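Local coordinates for glycoprotein (Chandipura virus, PDB 5MDM), which probably attaches the virus to host receptors and, when the endosome acidifies, changes shape to drive fusion of the viral and endosomal membranes, at residues S301-S306 with P387-G392; V189-T194 with T242-K247; T18-Y23 with D292-K297. All blocks are in the same frame, centred on the assembly; numbering follows the deposited sequence.

Overall arrangement
Contacts 1 and 3 are neighbours, their centres about 18 Å apart. Helix 270-295 ends in contact 3 and is followed along the chain by helix 302-306 of contact 1, and a salt bridge from Lys293 NZ to Asp304 OD1, 2.9 Å, joins the two. Contact 2 lies apart, its centre about 36 Å from that of contact 1 and 39 Å from that of contact 3. Contact 3 ties the N-terminal part of the chain to the long helix; both segments of contact 2 fall between its two ends in sequence, and contact 1 comes after both. All three include part of a region assigned to trimerization by similarity, but of the three only contact 1 touches the second subunit here.

Contact 1 (S301-S306 with P387-G392); sequences SPLDLS and PWHLIG
His389 NE2 donates a hydrogen bond to Ser306 OG over 2.7 Å, and the hydroxyl lies only 2° out of the imidazole plane, directly at the ring edge. Serine suits this place because its short arm holds an acceptor close to the helix, while histidine spans the gap with a flat donor. The His389 ring is steered there by its first torsion (chi1 74°), which sets CG between the backbone N and the carbonyl carbon; ND1 has a hydrogen-bond partner elsewhere, so both ring nitrogens are engaged. Apolar groups pack beside the bond. Leu303 CD1 rests 3.8 Å from Pro387 CB and equally near His389 CD2, approaching the ring at a slant, and Pro387 CG packs 3.4 Å from Ser306 CB. Leu390 CD1 also approaches Ser306 CB, at 3.9 Å. At the start of the helix Ser301 and Asp304 form a capping box: Asp304 N donates to Ser301 OG (3.2 Å) and Ser301 N to Asp304 OD2 (2.9 Å), each bonding the other's backbone NH. Helix 302-306 lies with Pro302 and Leu305 against Ile372 of strand 370-372, while the 387-392 loop leads into strand 392-393, which pairs with strand 2-7; Leu403 of the second subunit packs on Leu303, and Pro341 of that subunit on Trp388.

Contact 2 (V189-T194 with T242-K247); sequences VAYDKT and TRIQEK
Val189 and Ile244 reach toward each other tip to tip, Val189 CG1 lying 4.1 Å from Ile244 CG2, and this apolar pairing continues along the strand to Tyr191. The same methyl, Ile244 CG2, approaches the tyrosine ring at a slant, 3.6 Å from Tyr191 CE2. Being branched at CB, isoleucine can serve both partners: CG2, anti to the backbone N, goes to the ring, while CG1 (chi1 -66°) carries CD1 to within 4.1 Å of Val189 CG2. Phe41 of strand 36-49 also packs on Val189, and Ile197 on both Tyr191 and Ile244, so these buried residues belong to a larger apolar patch.

Beside the apolar group, a polar chain crosses the tyrosine at a slant. Gln245 runs out extended past Tyr191, its amide plane turned 79° from the ring plane, with NE2 3.7 Å from Tyr191 CE1. This is van der Waals contact; the amide is held by Ile197 N, which donates to OE1, and weakly by Lys195 O, which accepts from NE2. A long flexible glutamine is well suited to touch the tyrosine with CB and the amide end and still hold the loop beyond the strand.

Local hydrogen bonds shape the two ends, one to a side chain and two within the backbone. Past the strand, Thr194 N donates to Asp192 OD2 over 3.1 Å, an Asx turn; aspartate suits the place because its short carboxylate reaches the backbone N two residues on. On the other side Ile244 N donates to Lys247 O (2.7 Å) and Lys247 N to Ile244 O (3.1 Å). Gln245 and Glu246 between them both have positive phi, so the second segment is a tight two-residue beta hairpin with a turn resembling type I', set against the end of strand 180-192 in the four-stranded antiparallel sheet.

Contact 3 (T18-Y23 with D292-K297); sequences TKNTRY and DKVERK
A salt-bridge network at the C-terminal end of helix 270-295 joins Arg22 to Asp292 and Glu295, acids one helical turn apart. Arg22 NH2 donates to Asp292 OD1 over 2.5 Å; the oxygen lies in the guanidinium plane, while the nitrogen stands well above the carboxylate plane, the two planes being 61° apart. Arg22 NH1 faces Glu295 OE1 at 3.3 Å, this time with the two planes nearly coplanar (22°). Bends at chi2 and chi3 bring the arginine head to both acids, and its NE donates to Gln288 OE1, so one flat group grips three helix residues. Asn20 lies across Val294 CG1; its positive phi is one that asparagine adopts readily. The helix closes in a Schellman motif, with Lys297, also at positive phi, donating from N to Val294 O (3.0 Å) and Glu298 N to Lys293 O. Asp292 O accepts from both Arg296 N and Arg296 NE, which come from opposite faces of its carbonyl plane. This surface contact thus binds the loop between strands 15-16 and 36-49 to the helix end, next to the Cys24-Cys287 disulfide, with Trp291 packing on Asn20 and Arg22, and Tyr23 turning to strand 316-322.

Contact 1 (S301-S306 with P387-G392)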
ATOM      1  N   SER A 301       2.447 -16.188 -30.536  1.00106.29           N
ATOM      2  CA  SER A 301       1.482 -16.672 -29.561  1.00108.50           C
ATOM      3  C   SER A 301       0.396 -15.613 -29.381  1.00113.79           C
ATOM      4  O   SER A 301       0.605 -14.454 -29.737  1.00112.50           O
ATOM      5  CB  SER A 301       2.181 -16.953 -28.231  1.00 99.58           C
ATOM      6  OG  SER A 301       2.466 -15.751 -27.544  1.00 98.79           O
ATOM      7  N   PRO A 302      -0.775 -16.007 -28.849  1.00120.72           N
ATOM      8  CA  PRO A 302      -1.831 -15.033 -28.557  1.00116.09           C
ATOM      9  C   PRO A 302      -1.325 -13.857 -27.723  1.00106.58           C
ATOM     10  O   PRO A 302      -1.740 -12.720 -27.953  1.00105.57           O
ATOM     11  CB  PRO A 302      -2.839 -15.855 -27.754  1.00117.33           C
ATOM     12  CG  PRO A 302      -2.693 -17.230 -28.295  1.00123.61           C
ATOM     13  CD  PRO A 302      -1.233 -17.392 -28.629  1.00126.08           C
ATOM     14  N   LEU A 303      -0.428 -14.133 -26.781  1.00 98.02           N
ATOM     15  CA  LEU A 303       0.119 -13.099 -25.908  1.00 96.63           C
ATOM     16  C   LEU A 303       0.939 -12.081 -26.707  1.00102.34           C
ATOM     17  O   LEU A 303       0.810 -10.853 -26.524  1.00 98.45           O
ATOM     18  CB  LEU A 303       0.971 -13.744 -24.813  1.00 90.76           C
ATOM     19  CG  LEU A 303       1.457 -12.836 -23.684  1.00 95.25           C
ATOM     20  CD1 LEU A 303       0.312 -12.003 -23.125  1.00 93.98           C
ATOM     21  CD2 LEU A 303       2.093 -13.667 -22.585  1.00 92.04           C
ATOM     22  N   ASP A 304       1.774 -12.605 -27.602  1.00100.37           N
ATOM     23  CA  ASP A 304       2.548 -11.779 -28.521  1.00 88.89           C
ATOM     24  C   ASP A 304       1.617 -10.866 -29.308  1.00 86.10           C
ATOM     25  O   ASP A 304       1.913  -9.694 -29.514  1.00 89.25           O
ATOM     26  CB  ASP A 304       3.351 -12.647 -29.494  1.00 95.65           C
ATOM     27  CG  ASP A 304       4.357 -13.546 -28.797  1.00104.75           C
ATOM     28  OD1 ASP A 304       4.873 -13.161 -27.720  1.00 90.52           O
ATOM     29  OD2 ASP A 304       4.638 -14.641 -29.339  1.00118.39           O
ATOM     30  N   LEU A 305       0.488 -11.415 -29.747  1.00 80.55           N
ATOM     31  CA  LEU A 305      -0.515 -10.631 -30.450  1.00 83.26           C
ATOM     32  C   LEU A 305      -1.094  -9.531 -29.560  1.00 87.58           C
ATOM     33  O   LEU A 305      -1.329  -8.409 -30.010  1.00 90.87           O
ATOM     34  CB  LEU A 305      -1.630 -11.537 -30.949  1.00 78.31           C
ATOM     35  CG  LEU A 305      -1.259 -12.340 -32.183  1.00 89.30           C
ATOM     36  CD1 LEU A 305      -2.399 -13.276 -32.537  1.00 92.12           C
ATOM     37  CD2 LEU A 305      -0.936 -11.394 -33.331  1.00 82.30           C
ATOM     38  N   SER A 306      -1.319  -9.860 -28.295  1.00 83.07           N
ATOM     39  CA  SER A 306      -1.913  -8.916 -27.365  1.00 81.64           C
ATOM     40  C   SER A 306      -0.978  -7.754 -27.080  1.00 73.52           C
ATOM     41  O   SER A 306      -1.426  -6.670 -26.713  1.00 70.04           O
ATOM     42  CB  SER A 306      -2.262  -9.612 -26.063  1.00 83.04           C
ATOM     43  OG  SER A 306      -1.087 -10.019 -25.384  1.00 81.81           O
ATOM     44  N   PRO A 387      -5.575 -11.856 -22.174  1.00101.34           N
ATOM     45  CA  PRO A 387      -4.322 -11.746 -21.425  1.00 79.18           C
ATOM     46  C   PRO A 387      -4.473 -10.673 -20.353  1.00 96.95           C
ATOM     47  O   PRO A 387      -5.020  -9.606 -20.631  1.00 97.60           O
ATOM     48  CB  PRO A 387      -3.329 -11.291 -22.486  1.00 78.11           C
ATOM     49  CG  PRO A 387      -4.165 -10.586 -23.483  1.00102.08           C
ATOM     50  CD  PRO A 387      -5.444 -11.342 -23.545  1.00103.54           C
ATOM     51  N   TRP A 388      -3.993 -10.948 -19.147  1.00 93.59           N
ATOM     52  CA  TRP A 388      -4.263 -10.086 -18.004  1.00 77.24           C
ATOM     53  C   TRP A 388      -3.812  -8.640 -18.180  1.00 85.51           C
ATOM     54  O   TRP A 388      -4.348  -7.733 -17.541  1.00 91.00           O
ATOM     55  CB  TRP A 388      -3.636 -10.670 -16.738  1.00 93.01           C
ATOM     56  CG  TRP A 388      -3.966  -9.880 -15.516  1.00 87.52           C
ATOM     57  CD1 TRP A 388      -3.095  -9.204 -14.713  1.00 80.30           C
ATOM     58  CD2 TRP A 388      -5.269  -9.662 -14.969  1.00 92.95           C
ATOM     59  NE1 TRP A 388      -3.774  -8.588 -13.692  1.00 84.33           N
ATOM     60  CE2 TRP A 388      -5.112  -8.852 -13.826  1.00 91.58           C
ATOM     61  CE3 TRP A 388      -6.555 -10.081 -15.330  1.00 99.02           C
ATOM     62  CZ2 TRP A 388      -6.191  -8.450 -13.045  1.00 94.08           C
ATOM     63  CZ3 TRP A 388      -7.625  -9.682 -14.554  1.00101.58           C
ATOM     64  CH2 TRP A 388      -7.437  -8.873 -13.428  1.00 99.67           C
ATOM     65  N   HIS A 389      -2.832  -8.417 -19.046  1.00 77.92           N
ATOM     66  CA  HIS A 389      -2.244  -7.089 -19.174  1.00 73.07           C
ATOM     67  C   HIS A 389      -3.124  -6.131 -19.960  1.00 87.74           C
ATOM     68  O   HIS A 389      -2.958  -4.918 -19.858  1.00 89.39           O
ATOM     69  CB  HIS A 389      -0.855  -7.168 -19.799  1.00 72.36           C
ATOM     70  CG  HIS A 389      -0.862  -7.456 -21.266  1.00 79.10           C
ATOM     71  ND1 HIS A 389      -0.764  -6.465 -22.219  1.00 81.56           N
ATOM     72  CD2 HIS A 389      -0.941  -8.624 -21.947  1.00 79.48           C
ATOM     73  CE1 HIS A 389      -0.786  -7.009 -23.422  1.00 89.63           C
ATOM     74  NE2 HIS A 389      -0.896  -8.318 -23.285  1.00 87.26           N
ATOM     75  N   LEU A 390      -4.056  -6.675 -20.738  1.00 74.21           N
ATOM     76  CA  LEU A 390      -4.982  -5.857 -21.509  1.00 74.58           C
ATOM     77  C   LEU A 390      -6.099  -5.334 -20.625  1.00 84.51           C
ATOM     78  O   LEU A 390      -6.863  -4.450 -21.018  1.00 85.99           O
ATOM     79  CB  LEU A 390      -5.575  -6.660 -22.663  1.00 75.98           C
ATOM     80  CG  LEU A 390      -4.630  -6.943 -23.823  1.00 75.84           C
ATOM     81  CD1 LEU A 390      -5.405  -7.513 -24.989  1.00 99.50           C
ATOM     82  CD2 LEU A 390      -3.881  -5.683 -24.232  1.00 74.67           C
ATOM     83  N   ILE A 391      -6.180  -5.888 -19.423  1.00 75.35           N
ATOM     84  CA  ILE A 391      -7.231  -5.545 -18.480  1.00 76.70           C
ATOM     85  C   ILE A 391      -6.750  -4.517 -17.468  1.00 75.10           C
ATOM     86  O   ILE A 391      -5.635  -4.607 -16.953  1.00 83.51           O
ATOM     87  CB  ILE A 391      -7.700  -6.794 -17.729  1.00 77.62           C
ATOM     88  CG1 ILE A 391      -8.085  -7.877 -18.730  1.00 78.87           C
ATOM     89  CG2 ILE A 391      -8.845  -6.462 -16.788  1.00 78.81           C
ATOM     90  CD1 ILE A 391      -8.599  -9.129 -18.094  1.00 80.71           C
ATOM     91  N   GLY A 392      -7.600  -3.538 -17.187  1.00 75.45           N
ATOM     92  CA  GLY A 392      -7.310  -2.541 -16.179  1.00 79.98           C
ATOM     93  C   GLY A 392      -8.383  -2.501 -15.112  1.00 80.30           C
ATOM     94  O   GLY A 392      -9.521  -2.931 -15.331  1.00 77.69           O
TER

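Contact 2 (V189-T194 with T242-K247)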
ATOM      1  N   VAL A 189     -10.189  18.975 -24.168  1.00 60.94           N
ATOM      2  CA  VAL A 189     -11.517  18.566 -24.587  1.00 62.41           C
ATOM      3  C   VAL A 189     -11.467  18.124 -26.040  1.00 64.62           C
ATOM      4  O   VAL A 189     -10.989  18.858 -26.894  1.00 78.14           O
ATOM      5  CB  VAL A 189     -12.509  19.740 -24.473  1.00 72.55           C
ATOM      6  CG1 VAL A 189     -13.862  19.345 -25.010  1.00 83.85           C
ATOM      7  CG2 VAL A 189     -12.630  20.202 -23.035  1.00 77.76           C
ATOM      8  N   ALA A 190     -11.955  16.922 -26.320  1.00 67.14           N
ATOM      9  CA  ALA A 190     -12.063  16.442 -27.695  1.00 68.44           C
ATOM     10  C   ALA A 190     -13.529  16.296 -28.092  1.00 73.62           C
ATOM     11  O   ALA A 190     -14.333  15.727 -27.355  1.00 81.63           O
ATOM     12  CB  ALA A 190     -11.336  15.123 -27.862  1.00 67.61           C
ATOM     13  N   TYR A 191     -13.878  16.814 -29.260  1.00 69.32           N
ATOM     14  CA  TYR A 191     -15.265  16.798 -29.688  1.00 76.91           C
ATOM     15  C   TYR A 191     -15.384  16.796 -31.199  1.00 93.43           C
ATOM     16  O   TYR A 191     -14.443  17.165 -31.902  1.00 99.80           O
ATOM     17  CB  TYR A 191     -16.005  18.003 -29.115  1.00 73.69           C
ATOM     18  CG  TYR A 191     -15.456  19.341 -29.560  1.00 70.57           C
ATOM     19  CD1 TYR A 191     -15.971  19.991 -30.670  1.00 79.23           C
ATOM     20  CD2 TYR A 191     -14.433  19.958 -28.857  1.00 74.80           C
ATOM     21  CE1 TYR A 191     -15.475  21.215 -31.069  1.00 89.72           C
ATOM     22  CE2 TYR A 191     -13.931  21.179 -29.249  1.00 76.29           C
ATOM     23  CZ  TYR A 191     -14.454  21.805 -30.353  1.00 80.88           C
ATOM     24  OH  TYR A 191     -13.954  23.025 -30.742  1.00 79.41           O
ATOM     25  N   ASP A 192     -16.547  16.386 -31.694  1.00 97.79           N
ATOM     26  CA  ASP A 192     -16.783  16.351 -33.128  1.00110.63           C
ATOM     27  C   ASP A 192     -16.842  17.773 -33.683  1.00113.18           C
ATOM     28  O   ASP A 192     -17.698  18.570 -33.296  1.00105.38           O
ATOM     29  CB  ASP A 192     -18.062  15.580 -33.447  1.00121.20           C
ATOM     30  CG  ASP A 192     -18.135  15.152 -34.897  1.00130.12           C
ATOM     31  OD1 ASP A 192     -18.500  13.985 -35.151  1.00132.08           O
ATOM     32  OD2 ASP A 192     -17.825  15.982 -35.779  1.00135.19           O
ATOM     33  N   LYS A 193     -15.914  18.075 -34.585  1.00119.23           N
ATOM     34  CA  LYS A 193     -15.734  19.418 -35.132  1.00116.40           C
ATOM     35  C   LYS A 193     -16.998  19.949 -35.802  1.00120.79           C
ATOM     36  O   LYS A 193     -17.268  21.150 -35.782  1.00123.37           O
ATOM     37  CB  LYS A 193     -14.585  19.402 -36.142  1.00114.55           C
ATOM     38  CG  LYS A 193     -14.163  20.760 -36.652  1.00114.70           C
ATOM     39  CD  LYS A 193     -13.276  20.625 -37.886  1.00123.40           C
ATOM     40  CE  LYS A 193     -12.005  19.836 -37.593  1.00121.32           C
ATOM     41  NZ  LYS A 193     -11.149  19.709 -38.809  1.00120.58           N
ATOM     42  N   THR A 194     -17.773  19.042 -36.385  1.00118.48           N
ATOM     43  CA  THR A 194     -18.915  19.414 -37.208  1.00115.11           C
ATOM     44  C   THR A 194     -20.194  19.596 -36.394  1.00120.00           C
ATOM     45  O   THR A 194     -20.928  20.564 -36.588  1.00125.77           O
ATOM     46  CB  THR A 194     -19.165  18.352 -38.284  1.00109.64           C
ATOM     47  OG1 THR A 194     -20.191  17.454 -37.843  1.00116.70           O
ATOM     48  CG2 THR A 194     -17.887  17.569 -38.553  1.00 99.91           C
ATOM     49  N   THR A 242     -14.678  29.586 -19.069  1.00 75.84           N
ATOM     50  CA  THR A 242     -14.012  28.778 -20.089  1.00 79.72           C
ATOM     51  C   THR A 242     -14.938  28.363 -21.224  1.00 81.29           C
ATOM     52  O   THR A 242     -15.962  27.708 -21.005  1.00 89.21           O
ATOM     53  CB  THR A 242     -13.355  27.529 -19.491  1.00 75.12           C
ATOM     54  OG1 THR A 242     -12.257  27.924 -18.665  1.00 78.72           O
ATOM     55  CG2 THR A 242     -12.847  26.623 -20.597  1.00 61.07           C
ATOM     56  N   ARG A 243     -14.559  28.749 -22.439  1.00 72.97           N
ATOM     57  CA  ARG A 243     -15.350  28.451 -23.623  1.00 80.66           C
ATOM     58  C   ARG A 243     -14.741  27.336 -24.471  1.00 85.21           C
ATOM     59  O   ARG A 243     -13.526  27.254 -24.628  1.00 85.52           O
ATOM     60  CB  ARG A 243     -15.533  29.706 -24.476  1.00 80.01           C
ATOM     61  CG  ARG A 243     -16.292  30.832 -23.787  1.00 87.19           C
ATOM     62  CD  ARG A 243     -16.362  32.068 -24.677  1.00 96.71           C
ATOM     63  NE  ARG A 243     -17.208  33.116 -24.109  1.00115.11           N
ATOM     64  CZ  ARG A 243     -17.559  34.227 -24.752  1.00132.56           C
ATOM     65  NH1 ARG A 243     -17.137  34.442 -25.993  1.00136.88           N
ATOM     66  NH2 ARG A 243     -18.336  35.126 -24.156  1.00135.73           N
ATOM     67  N   ILE A 244     -15.605  26.478 -25.004  1.00 88.24           N
ATOM     68  CA  ILE A 244     -15.215  25.436 -25.942  1.00 82.85           C
ATOM     69  C   ILE A 244     -16.167  25.541 -27.117  1.00 90.93           C
ATOM     70  O   ILE A 244     -17.381  25.619 -26.923  1.00 91.46           O
ATOM     71  CB  ILE A 244     -15.333  24.031 -25.323  1.00 85.52           C
ATOM     72  CG1 ILE A 244     -14.318  23.854 -24.190  1.00 90.69           C
ATOM     73  CG2 ILE A 244     -15.147  22.957 -26.383  1.00 84.24           C
ATOM     74  CD1 ILE A 244     -12.869  23.966 -24.623  1.00 81.33           C
ATOM     75  N   GLN A 245     -15.617  25.542 -28.330  1.00 98.38           N
ATOM     76  CA  GLN A 245     -16.385  25.847 -29.537  1.00101.29           C
ATOM     77  C   GLN A 245     -17.135  27.155 -29.340  1.00 91.98           C
ATOM     78  O   GLN A 245     -18.323  27.258 -29.645  1.00 84.30           O
ATOM     79  CB  GLN A 245     -17.355  24.718 -29.898  1.00112.09           C
ATOM     80  CG  GLN A 245     -17.808  24.744 -31.353  1.00113.63           C
ATOM     81  CD  GLN A 245     -18.763  23.618 -31.694  1.00111.30           C
ATOM     82  OE1 GLN A 245     -19.826  23.486 -31.087  1.00 96.19           O
ATOM     83  NE2 GLN A 245     -18.386  22.798 -32.670  1.00119.30           N
ATOM     84  N   GLU A 246     -16.419  28.137 -28.794  1.00 97.22           N
ATOM     85  CA  GLU A 246     -16.934  29.482 -28.552  1.00 94.51           C
ATOM     86  C   GLU A 246     -18.222  29.506 -27.727  1.00 92.28           C
ATOM     87  O   GLU A 246     -19.060  30.388 -27.887  1.00 98.56           O
ATOM     88  CB  GLU A 246     -17.096  30.243 -29.871  1.00103.10           C
ATOM     89  CG  GLU A 246     -15.774  30.523 -30.571  1.00111.20           C
ATOM     90  CD  GLU A 246     -15.948  31.213 -31.911  1.00135.50           C
ATOM     91  OE1 GLU A 246     -14.956  31.296 -32.665  1.00146.90           O
ATOM     92  OE2 GLU A 246     -17.070  31.673 -32.212  1.00145.08           O
ATOM     93  N   LYS A 247     -18.369  28.532 -26.840  1.00 97.69           N
ATOM     94  CA  LYS A 247     -19.519  28.480 -25.948  1.00104.74           C
ATOM     95  C   LYS A 247     -19.045  28.089 -24.561  1.00 98.98           C
ATOM     96  O   LYS A 247     -18.107  27.301 -24.423  1.00 86.25           O
ATOM     97  CB  LYS A 247     -20.544  27.452 -26.440  1.00106.88           C
ATOM     98  CG  LYS A 247     -21.140  27.736 -27.807  1.00111.27           C
ATOM     99  CD  LYS A 247     -21.865  26.513 -28.332  1.00124.09           C
ATOM    100  CE  LYS A 247     -22.775  25.918 -27.263  1.00134.20           C
ATOM    101  NZ  LYS A 247     -23.376  24.618 -27.679  1.00137.36           N
TER

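Contact 3 (T18-Y23 with D292-K297)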
ATOM      1  N   THR A  18       1.577  -6.832 -44.631  1.00134.93           N
ATOM      2  CA  THR A  18       2.640  -6.924 -45.627  1.00140.35           C
ATOM      3  C   THR A  18       3.798  -5.964 -45.355  1.00144.86           C
ATOM      4  O   THR A  18       4.954  -6.384 -45.282  1.00142.98           O
ATOM      5  CB  THR A  18       2.106  -6.685 -47.060  1.00135.58           C
ATOM      6  OG1 THR A  18       1.452  -5.412 -47.129  1.00131.11           O
ATOM      7  CG2 THR A  18       1.124  -7.780 -47.451  1.00131.30           C
ATOM      8  N   LYS A  19       3.482  -4.681 -45.201  1.00149.26           N
ATOM      9  CA  LYS A  19       4.505  -3.645 -45.056  1.00144.72           C
ATOM     10  C   LYS A  19       5.214  -3.710 -43.700  1.00137.38           C
ATOM     11  O   LYS A  19       6.280  -3.118 -43.525  1.00142.27           O
ATOM     12  CB  LYS A  19       3.903  -2.252 -45.302  1.00143.32           C
ATOM     13  CG  LYS A  19       4.922  -1.144 -45.564  1.00138.34           C
ATOM     14  CD  LYS A  19       4.240   0.136 -46.040  1.00138.00           C
ATOM     15  CE  LYS A  19       5.221   1.300 -46.156  1.00134.39           C
ATOM     16  NZ  LYS A  19       5.667   1.810 -44.825  1.00129.76           N
ATOM     17  N   ASN A  20       4.615  -4.427 -42.751  1.00127.24           N
ATOM     18  CA  ASN A  20       5.241  -4.685 -41.451  1.00119.96           C
ATOM     19  C   ASN A  20       5.534  -3.444 -40.607  1.00117.10           C
ATOM     20  O   ASN A  20       6.369  -3.497 -39.706  1.00 92.60           O
ATOM     21  CB  ASN A  20       6.530  -5.495 -41.629  1.00114.97           C
ATOM     22  CG  ASN A  20       6.368  -6.945 -41.235  1.00126.08           C
ATOM     23  OD1 ASN A  20       7.117  -7.459 -40.407  1.00125.25           O
ATOM     24  ND2 ASN A  20       5.386  -7.614 -41.826  1.00139.24           N
ATOM     25  N   THR A  21       4.856  -2.335 -40.896  1.00116.68           N
ATOM     26  CA  THR A  21       5.065  -1.103 -40.137  1.00120.30           C
ATOM     27  C   THR A  21       4.522  -1.222 -38.716  1.00116.02           C
ATOM     28  O   THR A  21       3.443  -1.772 -38.488  1.00107.18           O
ATOM     29  CB  THR A  21       4.448   0.131 -40.825  1.00124.80           C
ATOM     30  OG1 THR A  21       3.076  -0.131 -41.141  1.00129.88           O
ATOM     31  CG2 THR A  21       5.210   0.477 -42.100  1.00125.51           C
ATOM     32  N   ARG A  22       5.288  -0.693 -37.768  1.00114.10           N
ATOM     33  CA  ARG A  22       4.988  -0.853 -36.354  1.00 99.00           C
ATOM     34  C   ARG A  22       4.314   0.391 -35.793  1.00102.61           C
ATOM     35  O   ARG A  22       4.813   1.506 -35.948  1.00108.36           O
ATOM     36  CB  ARG A  22       6.276  -1.153 -35.581  1.00 87.56           C
ATOM     37  CG  ARG A  22       7.001  -2.388 -36.083  1.00 90.90           C
ATOM     38  CD  ARG A  22       8.497  -2.195 -36.132  1.00108.88           C
ATOM     39  NE  ARG A  22       9.184  -2.851 -35.026  1.00 93.83           N
ATOM     40  CZ  ARG A  22       9.982  -3.905 -35.167  1.00 81.60           C
ATOM     41  NH1 ARG A  22      10.189  -4.426 -36.367  1.00 97.60           N
ATOM     42  NH2 ARG A  22      10.574  -4.438 -34.109  1.00 82.92           N
ATOM     43  N   TYR A  23       3.170   0.193 -35.149  1.00 86.57           N
ATOM     44  CA  TYR A  23       2.488   1.279 -34.458  1.00108.73           C
ATOM     45  C   TYR A  23       2.549   1.034 -32.954  1.00111.13           C
ATOM     46  O   TYR A  23       1.557   0.648 -32.340  1.00 85.74           O
ATOM     47  CB  TYR A  23       1.038   1.393 -34.923  1.00 88.76           C
ATOM     48  CG  TYR A  23       0.888   1.815 -36.366  1.00 98.80           C
ATOM     49  CD1 TYR A  23       0.815   3.158 -36.711  1.00 96.75           C
ATOM     50  CD2 TYR A  23       0.818   0.871 -37.387  1.00103.22           C
ATOM     51  CE1 TYR A  23       0.676   3.553 -38.032  1.00 99.16           C
ATOM     52  CE2 TYR A  23       0.682   1.256 -38.713  1.00104.28           C
ATOM     53  CZ  TYR A  23       0.610   2.599 -39.028  1.00102.69           C
ATOM     54  OH  TYR A  23       0.478   2.995 -40.340  1.00103.24           O
ATOM     55  N   ASP A 292       9.588  -7.832 -33.574  1.00 95.54           N
ATOM     56  CA  ASP A 292      10.877  -8.456 -33.820  1.00 89.42           C
ATOM     57  C   ASP A 292      10.690  -9.940 -34.087  1.00 93.02           C
ATOM     58  O   ASP A 292      11.396 -10.512 -34.914  1.00 97.64           O
ATOM     59  CB  ASP A 292      11.819  -8.254 -32.637  1.00 89.38           C
ATOM     60  CG  ASP A 292      12.437  -6.876 -32.620  1.00 87.21           C
ATOM     61  OD1 ASP A 292      12.358  -6.182 -33.657  1.00 87.84           O
ATOM     62  OD2 ASP A 292      13.011  -6.494 -31.576  1.00 82.63           O
ATOM     63  N   LYS A 293       9.747 -10.561 -33.381  1.00 95.34           N
ATOM     64  CA  LYS A 293       9.425 -11.962 -33.640  1.00 83.85           C
ATOM     65  C   LYS A 293       8.864 -12.101 -35.044  1.00 94.77           C
ATOM     66  O   LYS A 293       9.221 -13.028 -35.773  1.00102.68           O
ATOM     67  CB  LYS A 293       8.443 -12.522 -32.608  1.00 92.22           C
ATOM     68  CG  LYS A 293       9.048 -12.732 -31.229  1.00 97.33           C
ATOM     69  CD  LYS A 293       8.079 -13.411 -30.277  1.00107.24           C
ATOM     70  CE  LYS A 293       8.641 -13.447 -28.859  1.00111.54           C
ATOM     71  NZ  LYS A 293       7.668 -14.005 -27.873  1.00115.62           N
ATOM     72  N   VAL A 294       7.997 -11.167 -35.427  1.00 86.45           N
ATOM     73  CA  VAL A 294       7.444 -11.153 -36.779  1.00 88.31           C
ATOM     74  C   VAL A 294       8.551 -11.015 -37.825  1.00100.46           C
ATOM     75  O   VAL A 294       8.575 -11.745 -38.817  1.00107.52           O
ATOM     76  CB  VAL A 294       6.410 -10.023 -36.958  1.00 86.27           C
ATOM     77  CG1 VAL A 294       6.076  -9.823 -38.426  1.00 91.30           C
ATOM     78  CG2 VAL A 294       5.157 -10.333 -36.166  1.00 84.94           C
ATOM     79  N   GLU A 295       9.471 -10.086 -37.582  1.00 97.73           N
ATOM     80  CA  GLU A 295      10.586  -9.837 -38.491  1.00 96.93           C
ATOM     81  C   GLU A 295      11.446 -11.081 -38.677  1.00100.14           C
ATOM     82  O   GLU A 295      11.813 -11.432 -39.794  1.00 98.22           O
ATOM     83  CB  GLU A 295      11.451  -8.694 -37.966  1.00 98.81           C
ATOM     84  CG  GLU A 295      11.976  -7.776 -39.050  1.00109.83           C
ATOM     85  CD  GLU A 295      10.855  -7.079 -39.792  1.00121.87           C
ATOM     86  OE1 GLU A 295      10.365  -6.042 -39.296  1.00112.14           O
ATOM     87  OE2 GLU A 295      10.457  -7.575 -40.867  1.00141.45           O
ATOM     88  N   ARG A 296      11.752 -11.752 -37.572  1.00101.47           N
ATOM     89  CA  ARG A 296      12.560 -12.964 -37.601  1.00106.01           C
ATOM     90  C   ARG A 296      11.771 -14.175 -38.093  1.00120.73           C
ATOM     91  O   ARG A 296      12.260 -15.304 -38.025  1.00128.78           O
ATOM     92  CB  ARG A 296      13.139 -13.250 -36.214  1.00 99.76           C
ATOM     93  CG  ARG A 296      14.166 -12.235 -35.746  1.00101.11           C
ATOM     94  CD  ARG A 296      14.635 -12.540 -34.332  1.00115.36           C
ATOM     95  NE  ARG A 296      13.586 -12.300 -33.345  1.00132.02           N
ATOM     96  CZ  ARG A 296      13.734 -12.482 -32.035  1.00139.99           C
ATOM     97  NH1 ARG A 296      14.891 -12.912 -31.547  1.00147.55           N
ATOM     98  NH2 ARG A 296      12.723 -12.235 -31.212  1.00134.42           N
ATOM     99  N   LYS A 297      10.555 -13.934 -38.578  1.00121.44           N
ATOM    100  CA  LYS A 297       9.677 -14.991 -39.086  1.00119.24           C
ATOM    101  C   LYS A 297       9.357 -16.058 -38.042  1.00125.84           C
ATOM    102  O   LYS A 297       9.019 -17.190 -38.383  1.00134.59           O
ATOM    103  CB  LYS A 297      10.260 -15.643 -40.346  1.00116.33           C
ATOM    104  CG  LYS A 297       9.888 -14.948 -41.647  1.00119.72           C
ATOM    105  CD  LYS A 297      10.608 -13.623 -41.816  1.00119.22           C
ATOM    106  CE  LYS A 297      10.246 -12.977 -43.143  1.00126.53           C
ATOM    107  NZ  LYS A 297      10.463 -13.908 -44.288  1.00136.15           N
TER